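Side-chain contact in uncharacterized protein (Methanothermobacter thermautotrophicus, PDB 1L1S), which is of unknown function but belongs to the DsrE/DsrF-like family, whose better-known members take part in sulfur transfer: residues N27-L32 and S60-Q65. Numbering follows the deposited sequence.
Sequences NLMADL and SELTGQ
M29 meets L62 and Q65 chiefly through its terminal methyl CE. M29 is modelled as selenomethionine, with selenium in place of sulfur. Its CE lies 3.4 Å from CD2 of L62. That is tighter than a usual contact between two carbons. The same methyl lies 3.8 Å from OE1 of Q65, a carbon beside an amide oxygen. The segments share no hydrogen bond; the contact is van der Waals. It shields Q65 OE1, for which the model gives no hydrogen-bond partner, although Q65 as a whole is exposed.

The torsions of M29 explain the reach. CG stands anti to the carbonyl carbon, and the chain runs straight on to SE (chi2 -179°). It then bends at the last torsion, chi3 -62°, which turns CE aside. L62 meets it through one branch: its CB does not aim at M29, but its CD2 end comes closer. The side chain of Q65 crosses that of M29 at about a right angle.

The contact joins helix 15-31 to helix 56-64. Both pack on a parallel sheet in the alpha/beta fold of the DsrE/DsrF-like family. The backbones stay well apart, with M29 CA and Q65 CA 9.3 Å from each other, and the side chains bridge the gap. Only 112 Å² is buried, counting both sides.

V67, in the loop before strand 68-72, touches both M29 and L62. I37 of strand 35-41 also packs on M29, and F69 of strand 68-72 packs on L62. Farther along helix 15-31, D31 faces a second subunit. It forms a salt bridge to R102 and a hydrogen bond to S94 of that neighbouring subunit.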
# COMPACT_ATOMS: atom_id res chain seq x y z
N ASN A 27 -15.02 -3.67 9.41
CA ASN A 27 -14.43 -4.92 9.87
C ASN A 27 -13.48 -4.64 11.03
O ASN A 27 -13.51 -5.31 12.08
CB ASN A 27 -13.67 -5.58 8.71
CG ASN A 27 -13.05 -6.94 9.07
OD1 ASN A 27 -12.97 -7.84 8.23
ND2 ASN A 27 -12.60 -7.08 10.31
N LEU A 28 -12.64 -3.63 10.83
CA LEU A 28 -11.67 -3.23 11.81
C LEU A 28 -12.31 -2.82 13.14
O LEU A 28 -11.86 -3.22 14.20
CB LEU A 28 -10.81 -2.10 11.24
CG LEU A 28 -9.53 -1.77 11.98
CD1 LEU A 28 -8.66 -3.02 12.11
CD2 LEU A 28 -8.79 -0.68 11.23
N MSE A 29 -13.37 -2.02 13.07
CA MSE A 29 -14.04 -1.59 14.30
C MSE A 29 -14.66 -2.74 15.10
O MSE A 29 -14.83 -2.64 16.31
CB MSE A 29 -15.12 -0.55 13.98
CG MSE A 29 -14.56 0.74 13.44
SE MSE A 29 -15.97 2.04 13.08
CE MSE A 29 -16.98 1.09 11.74
N ALA A 30 -14.98 -3.83 14.41
CA ALA A 30 -15.58 -4.99 15.05
C ALA A 30 -14.55 -6.01 15.56
O ALA A 30 -14.84 -6.74 16.51
CB ALA A 30 -16.54 -5.66 14.09
N ASP A 31 -13.37 -6.07 14.93
CA ASP A 31 -12.34 -7.03 15.33
C ASP A 31 -11.37 -6.51 16.39
O ASP A 31 -10.70 -7.29 17.06
CB ASP A 31 -11.53 -7.49 14.10
CG ASP A 31 -10.64 -8.69 14.40
OD1 ASP A 31 -11.19 -9.81 14.60
OD2 ASP A 31 -9.40 -8.53 14.46
N LEU A 32 -11.30 -5.19 16.54
CA LEU A 32 -10.42 -4.57 17.52
C LEU A 32 -11.23 -3.91 18.62
O LEU A 32 -12.13 -3.11 18.34
CB LEU A 32 -9.52 -3.53 16.85
CG LEU A 32 -8.15 -3.94 16.30
CD1 LEU A 32 -8.15 -5.37 15.79
CD2 LEU A 32 -7.75 -2.96 15.21
N SER A 60 -21.09 9.60 6.09
CA SER A 60 -21.67 10.29 7.24
C SER A 60 -21.85 9.33 8.42
O SER A 60 -21.55 9.68 9.56
CB SER A 60 -23.01 10.93 6.88
OG SER A 60 -24.04 9.96 6.85
N GLU A 61 -22.33 8.12 8.13
CA GLU A 61 -22.53 7.15 9.19
C GLU A 61 -21.24 6.80 9.94
O GLU A 61 -21.22 6.80 11.17
CB GLU A 61 -23.13 5.86 8.63
CG GLU A 61 -23.16 4.74 9.64
CD GLU A 61 -23.80 3.49 9.10
OE1 GLU A 61 -23.93 2.52 9.87
OE2 GLU A 61 -24.19 3.49 7.90
N LEU A 62 -20.16 6.51 9.21
CA LEU A 62 -18.89 6.16 9.86
C LEU A 62 -18.30 7.33 10.63
O LEU A 62 -17.56 7.14 11.60
CB LEU A 62 -17.88 5.64 8.82
CG LEU A 62 -18.22 4.26 8.27
CD1 LEU A 62 -17.36 3.93 7.06
CD2 LEU A 62 -18.02 3.25 9.35
N THR A 63 -18.60 8.54 10.18
CA THR A 63 -18.10 9.73 10.84
C THR A 63 -18.74 9.76 12.22
O THR A 63 -18.08 10.07 13.21
CB THR A 63 -18.50 11.01 10.06
OG1 THR A 63 -17.72 11.09 8.87
CG2 THR A 63 -18.28 12.27 10.91
N GLY A 64 -20.02 9.42 12.26
CA GLY A 64 -20.74 9.41 13.52
C GLY A 64 -20.18 8.37 14.47
O GLY A 64 -20.29 8.49 15.69
N GLN A 65 -19.55 7.34 13.91
CA GLN A 65 -18.99 6.29 14.74
C GLN A 65 -17.56 6.60 15.17
O GLN A 65 -16.88 5.77 15.77
CB GLN A 65 -19.06 4.95 14.01
CG GLN A 65 -20.49 4.52 13.73
CD GLN A 65 -20.58 3.36 12.77
OE1 GLN A 65 -19.97 3.38 11.70
NE2 GLN A 65 -21.37 2.36 13.13